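Local coordinates for protein neuraminidase (Influenza A virus, PDB 4K3Y) that is of uncertain function but forms the neuraminidase-like, tetrameric beta-propeller ectodomain on the surface of a bat influenza A virus, at residues C[77-81]-C[93-99]; C[107-113]-C[124-128]. One frame throughout, in Å; residues are numbered along the deposited sequence.

How the interactions relate
Interactions 1 and 2 belong to successive four-stranded blades of the neuraminidase propeller, with their centres about 13 Å apart. Interaction 1 pairs the last two strands of one blade, and interaction 2 pairs the two middle strands of the next. They touch directly: Ala97 CB packs 3.6 Å from Leu125 CD1, Glu96 lies against Val113 and Leu125, and Lys94 NZ comes within 3.8 Å of Trp111 CD1. The chain completes the first hairpin contact before it enters the second. The bound calcium ion is held by other residues, Asn212, Asp216 and Gly262, whereas the side chain of Phe109 in interaction 2 lies about 4 Å from an N-acetylglucosamine.

Interaction 1. Residues C[77-81]-C[93-99]; sequences MNVYS and LKFEAVG
Val79 faces both Glu96 and Ala97, a classic beta bulge in the antiparallel hairpin that ends this propeller blade. Val79 N donates to Ala97 O at 3.0 Å, approaching from above the carbonyl plane, while Val79 O takes the N-H of Glu96 through a more bent bond. Beyond the bulge the register has moved by one residue, and Ser81 and Lys94 exchange a reciprocal pair of backbone bonds.

Tyr80 and Phe95 form a non-hydrogen-bonded pair on the sheet face shared with Asn78 and Val98. Phe95 turns its edge toward the face of the Tyr80 ring in a T-shaped stack, the centroids 5.9 Å apart and the planes at 71°. With CG trans to its own N (chi1 167°), the Phe95 ring reaches along the hairpin to Asn78. There Asn78 CG meets Phe95 CE1 at 3.7 Å. The amide stands nearly upright to the ring, 84° between the planes. Leu93 CG closes on Tyr80 CD2 at 3.8 Å.

The other sheet face carries a polar cluster. Ser81 OG donates to the anti lone pair of Glu96 OE2, 2.8 Å away, and the same carboxylate oxygen has a salt bridge with Lys94 NZ at 3.5 Å. The bend of the Glu96 chain at chi2 brings its carboxylate back to these partners, and the lysine would be expected to stabilise its negative charge.

Further out, strand 53-61 bonds to the backbone of Asn78 and Tyr80 and places Arg54 NE on Ser81 OG. Thr24 and Pro23 of a second subunit pack on Phe95 and Val98, bringing this outermost strand to the tetramer interface. At the adjoining blade, Val98 O accepts a hydrogen bond from Ser115 OG.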
loop_
_atom_site.group_PDB
_atom_site.type_symbol
_atom_site.label_atom_id
_atom_site.label_comp_id
_atom_site.label_asym_id
_atom_site.label_seq_id
_atom_site.Cartn_x
_atom_site.Cartn_y
_atom_site.Cartn_z
ATOM N N MET C 77 -2.764 21.441 -9.340
ATOM C CA MET C 77 -2.982 21.275 -10.787
ATOM C C MET C 77 -3.261 19.869 -11.376
ATOM O O MET C 77 -3.363 19.712 -12.600
ATOM C CB MET C 77 -1.837 21.966 -11.564
ATOM C CG MET C 77 -0.656 21.067 -11.904
ATOM S SD MET C 77 0.935 21.908 -11.887
ATOM C CE MET C 77 1.787 20.937 -10.643
ATOM N N ASN C 78 -3.397 18.853 -10.529
ATOM C CA ASN C 78 -3.572 17.483 -11.036
ATOM C C ASN C 78 -4.834 16.786 -10.548
ATOM O O ASN C 78 -5.477 17.245 -9.597
ATOM C CB ASN C 78 -2.342 16.619 -10.712
ATOM C CG ASN C 78 -1.131 17.020 -11.519
ATOM O OD1 ASN C 78 -1.184 17.074 -12.751
ATOM N ND2 ASN C 78 -0.038 17.328 -10.837
ATOM N N VAL C 79 -5.190 15.682 -11.209
ATOM C CA VAL C 79 -6.327 14.855 -10.779
ATOM C C VAL C 79 -5.881 13.644 -9.968
ATOM O O VAL C 79 -4.937 12.934 -10.338
ATOM C CB VAL C 79 -7.202 14.376 -11.961
ATOM C CG1 VAL C 79 -8.480 13.733 -11.427
ATOM C CG2 VAL C 79 -7.546 15.547 -12.898
ATOM N N TYR C 80 -6.551 13.422 -8.847
ATOM C CA TYR C 80 -6.212 12.309 -7.969
ATOM C C TYR C 80 -7.464 11.548 -7.595
ATOM O O TYR C 80 -8.579 12.020 -7.823
ATOM C CB TYR C 80 -5.534 12.813 -6.689
ATOM C CG TYR C 80 -4.189 13.446 -6.931
ATOM C CD1 TYR C 80 -4.078 14.798 -7.271
ATOM C CD2 TYR C 80 -3.019 12.695 -6.822
ATOM C CE1 TYR C 80 -2.837 15.380 -7.490
ATOM C CE2 TYR C 80 -1.776 13.270 -7.045
ATOM C CZ TYR C 80 -1.686 14.610 -7.377
ATOM O OH TYR C 80 -0.449 15.180 -7.595
ATOM N N SER C 81 -7.270 10.367 -7.020
ATOM C CA SER C 81 -8.362 9.630 -6.405
ATOM C C SER C 81 -7.817 8.981 -5.150
ATOM O O SER C 81 -6.600 8.795 -5.033
ATOM C CB SER C 81 -8.946 8.582 -7.359
ATOM O OG SER C 81 -8.018 7.546 -7.618
ATOM N N LEU C 93 -2.804 8.572 -2.076
ATOM C CA LEU C 93 -3.111 9.224 -3.358
ATOM C C LEU C 93 -2.758 8.374 -4.570
ATOM O O LEU C 93 -1.616 7.927 -4.695
ATOM C CB LEU C 93 -2.336 10.534 -3.471
ATOM C CG LEU C 93 -3.062 11.824 -3.101
ATOM C CD1 LEU C 93 -4.004 11.587 -1.955
ATOM C CD2 LEU C 93 -2.072 12.907 -2.729
ATOM N N LYS C 94 -3.729 8.152 -5.456
ATOM C CA LYS C 94 -3.445 7.641 -6.799
ATOM C C LYS C 94 -3.505 8.820 -7.761
ATOM O O LYS C 94 -4.535 9.496 -7.864
ATOM C CB LYS C 94 -4.464 6.566 -7.213
ATOM C CG LYS C 94 -4.439 6.165 -8.710
ATOM C CD LYS C 94 -4.962 4.717 -8.888
ATOM C CE LYS C 94 -5.626 4.442 -10.241
ATOM N NZ LYS C 94 -6.955 3.739 -10.066
ATOM N N PHE C 95 -2.398 9.094 -8.437
ATOM C CA PHE C 95 -2.379 10.123 -9.478
ATOM C C PHE C 95 -3.162 9.633 -10.706
ATOM O O PHE C 95 -3.111 8.453 -11.061
ATOM C CB PHE C 95 -0.934 10.475 -9.843
ATOM C CG PHE C 95 -0.802 11.284 -11.089
ATOM C CD1 PHE C 95 -1.049 12.654 -11.078
ATOM C CD2 PHE C 95 -0.412 10.686 -12.271
ATOM C CE1 PHE C 95 -0.921 13.405 -12.228
ATOM C CE2 PHE C 95 -0.282 11.437 -13.427
ATOM C CZ PHE C 95 -0.540 12.797 -13.399
ATOM N N GLU C 96 -3.898 10.531 -11.349
ATOM C CA GLU C 96 -4.860 10.097 -12.354
ATOM C C GLU C 96 -4.679 10.735 -13.732
ATOM O O GLU C 96 -4.757 10.050 -14.763
ATOM C CB GLU C 96 -6.282 10.316 -11.832
ATOM C CG GLU C 96 -6.667 9.369 -10.695
ATOM C CD GLU C 96 -7.101 7.983 -11.189
ATOM O OE1 GLU C 96 -6.972 7.706 -12.415
ATOM O OE2 GLU C 96 -7.585 7.177 -10.345
ATOM N N ALA C 97 -4.435 12.042 -13.748
ATOM C CA ALA C 97 -4.367 12.792 -15.000
ATOM C C ALA C 97 -3.890 14.209 -14.740
ATOM O O ALA C 97 -3.730 14.618 -13.594
ATOM C CB ALA C 97 -5.739 12.816 -15.701
ATOM N N VAL C 98 -3.669 14.951 -15.817
ATOM C CA VAL C 98 -3.407 16.377 -15.720
ATOM C C VAL C 98 -4.701 17.098 -16.051
ATOM O O VAL C 98 -5.344 16.792 -17.057
ATOM C CB VAL C 98 -2.339 16.806 -16.718
ATOM C CG1 VAL C 98 -1.756 18.161 -16.328
ATOM C CG2 VAL C 98 -1.249 15.755 -16.781
ATOM N N GLY C 99 -5.095 18.033 -15.194
ATOM C CA GLY C 99 -6.284 18.814 -15.452
ATOM C C GLY C 99 -6.795 19.573 -14.253
ATOM O O GLY C 99 -6.270 19.412 -13.143
#

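Interaction 2. Residues C[107-113]-C[124-128]; sequences DGFQWTV and ILYGG
Tyr126 ties the middle hairpin of this propeller blade to the turn that leads into it, through a hydrogen bond from its OH to Asp107 OD2 at 2.6 Å. The phenol reaches the syn lone pair of OD2, and the carboxylate oxygen lies in the plane of the ring at its edge, although carboxylate and ring are turned 71° from each other. Asp107 OD1 accepts as well, from the backbone N-H groups of Phe109 (2.7 Å) and Gln110 (3.0 Å), the first bond closing an Asx turn and the second extending it to an Asx motif. With both oxygens engaged, the carboxylate would be fixed in rotation; chi1 of 58° folds it back over the turn to collect those donors.

Backbone bonds continue the pairing along the strands. Val113 and Leu125 exchange a reciprocal pair of N-H to O bonds, and Gly127 N donates to Trp111 O at 3.1 Å, a bent bond of 137° just past the end of strand 121-126. Positive phi at Gly127 accompanies the turn of the chain there.

Van der Waals and CH-pi contacts surround the Tyr126 ring and extend to its neighbours. Gln110 CB sits over one face, 3.8 Å from the centroid, in a CH-pi contact, and Gln110 CG lies against Gly127 CA. Thr112 OG1 lies in plane at the ring edge, 3.3 Å from Tyr126 CD1, while its methyl CG2 runs beside Ile124 CG2, both pointing the same way.

Around the hairpin, strand 129-134 flanks the Ile124 side, and strand 101-106 borders Thr112, whose backbone bonds to Cys105. Trp111 meets His106 edge-to-face and also reaches Phe56, on strand 53-61 of the preceding blade, while Arg329 of a second subunit packs on Tyr126.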
loop_
_atom_site.group_PDB
_atom_site.type_symbol
_atom_site.label_atom_id
_atom_site.label_comp_id
_atom_site.label_asym_id
_atom_site.label_seq_id
_atom_site.Cartn_x
_atom_site.Cartn_y
_atom_site.Cartn_z
ATOM N N ASP C 107 -15.938 0.484 -16.023
ATOM C CA ASP C 107 -16.798 -0.393 -16.836
ATOM C C ASP C 107 -16.704 -1.864 -16.441
ATOM O O ASP C 107 -17.372 -2.705 -17.032
ATOM C CB ASP C 107 -16.494 -0.253 -18.338
ATOM C CG ASP C 107 -15.042 -0.571 -18.676
ATOM O OD1 ASP C 107 -14.306 -1.097 -17.796
ATOM O OD2 ASP C 107 -14.642 -0.302 -19.837
ATOM N N GLY C 108 -15.871 -2.170 -15.450
ATOM C CA GLY C 108 -15.662 -3.544 -15.032
ATOM C C GLY C 108 -14.238 -3.971 -15.329
ATOM O O GLY C 108 -13.670 -4.840 -14.652
ATOM N N PHE C 109 -13.660 -3.334 -16.343
ATOM C CA PHE C 109 -12.279 -3.592 -16.741
ATOM C C PHE C 109 -11.353 -2.513 -16.201
ATOM O O PHE C 109 -10.492 -2.789 -15.364
ATOM C CB PHE C 109 -12.181 -3.692 -18.265
ATOM C CG PHE C 109 -13.260 -4.538 -18.867
ATOM C CD1 PHE C 109 -13.352 -5.893 -18.546
ATOM C CD2 PHE C 109 -14.200 -3.985 -19.728
ATOM C CE1 PHE C 109 -14.358 -6.683 -19.082
ATOM C CE2 PHE C 109 -15.209 -4.763 -20.265
ATOM C CZ PHE C 109 -15.288 -6.118 -19.943
ATOM N N GLN C 110 -11.541 -1.280 -16.661
ATOM C CA GLN C 110 -10.696 -0.190 -16.192
ATOM C C GLN C 110 -11.435 1.119 -15.855
ATOM O O GLN C 110 -12.604 1.327 -16.239
ATOM C CB GLN C 110 -9.591 0.079 -17.212
ATOM C CG GLN C 110 -8.199 -0.132 -16.664
ATOM C CD GLN C 110 -7.715 -1.541 -16.844
ATOM O OE1 GLN C 110 -8.188 -2.262 -17.720
ATOM N NE2 GLN C 110 -6.769 -1.949 -16.012
ATOM N N TRP C 111 -10.742 1.995 -15.127
ATOM C CA TRP C 111 -11.212 3.361 -14.930
ATOM C C TRP C 111 -11.050 4.216 -16.194
ATOM O O TRP C 111 -9.939 4.334 -16.757
ATOM C CB TRP C 111 -10.460 4.045 -13.781
ATOM C CG TRP C 111 -10.907 3.597 -12.449
ATOM C CD1 TRP C 111 -10.259 2.733 -11.616
ATOM C CD2 TRP C 111 -12.112 3.984 -11.773
ATOM N NE1 TRP C 111 -10.989 2.550 -10.463
ATOM C CE2 TRP C 111 -12.130 3.311 -10.531
ATOM C CE3 TRP C 111 -13.174 4.834 -12.096
ATOM C CZ2 TRP C 111 -13.178 3.456 -9.611
ATOM C CZ3 TRP C 111 -14.218 4.979 -11.178
ATOM C CH2 TRP C 111 -14.208 4.291 -9.955
ATOM N N THR C 112 -12.163 4.808 -16.629
ATOM C CA THR C 112 -12.145 5.873 -17.623
ATOM C C THR C 112 -12.136 7.238 -16.913
ATOM O O THR C 112 -12.962 7.515 -16.031
ATOM C CB THR C 112 -13.364 5.795 -18.542
ATOM O OG1 THR C 112 -13.451 4.482 -19.121
ATOM C CG2 THR C 112 -13.258 6.851 -19.630
ATOM N N VAL C 113 -11.192 8.089 -17.290
ATOM C CA VAL C 113 -11.095 9.408 -16.690
ATOM C C VAL C 113 -11.082 10.498 -17.761
ATOM O O VAL C 113 -10.148 10.577 -18.569
ATOM C CB VAL C 113 -9.825 9.526 -15.837
ATOM C CG1 VAL C 113 -9.647 10.955 -15.330
ATOM C CG2 VAL C 113 -9.869 8.538 -14.679
ATOM N N ILE C 124 -8.794 11.761 -22.691
ATOM C CA ILE C 124 -9.437 10.581 -22.108
ATOM C C ILE C 124 -8.402 9.525 -21.713
ATOM O O ILE C 124 -7.585 9.092 -22.535
ATOM C CB ILE C 124 -10.498 9.971 -23.049
ATOM C CG1 ILE C 124 -11.472 11.063 -23.513
ATOM C CG2 ILE C 124 -11.221 8.816 -22.355
ATOM C CD1 ILE C 124 -12.593 10.567 -24.397
ATOM N N LEU C 125 -8.423 9.126 -20.443
ATOM C CA LEU C 125 -7.516 8.081 -19.974
ATOM C C LEU C 125 -8.269 6.805 -19.589
ATOM O O LEU C 125 -9.265 6.850 -18.859
ATOM C CB LEU C 125 -6.630 8.574 -18.826
ATOM C CG LEU C 125 -5.718 9.763 -19.133
ATOM C CD1 LEU C 125 -6.441 11.079 -18.821
ATOM C CD2 LEU C 125 -4.414 9.666 -18.375
ATOM N N TYR C 126 -7.790 5.678 -20.111
ATOM C CA TYR C 126 -8.357 4.369 -19.813
ATOM C C TYR C 126 -7.247 3.504 -19.223
ATOM O O TYR C 126 -6.241 3.248 -19.888
ATOM C CB TYR C 126 -8.883 3.756 -21.094
ATOM C CG TYR C 126 -9.735 2.544 -20.870
ATOM C CD1 TYR C 126 -11.043 2.673 -20.429
ATOM C CD2 TYR C 126 -9.237 1.265 -21.107
ATOM C CE1 TYR C 126 -11.844 1.562 -20.231
ATOM C CE2 TYR C 126 -10.027 0.141 -20.910
ATOM C CZ TYR C 126 -11.333 0.291 -20.468
ATOM O OH TYR C 126 -12.131 -0.818 -20.262
ATOM N N GLY C 127 -7.423 3.041 -17.985
ATOM C CA GLY C 127 -6.269 2.668 -17.182
ATOM C C GLY C 127 -5.558 3.987 -16.974
ATOM O O GLY C 127 -6.210 5.012 -16.685
ATOM N N GLY C 128 -4.242 4.005 -17.144
ATOM C CA GLY C 128 -3.547 5.282 -17.154
ATOM C C GLY C 128 -3.212 5.723 -18.561
ATOM O O GLY C 128 -2.432 6.656 -18.748
#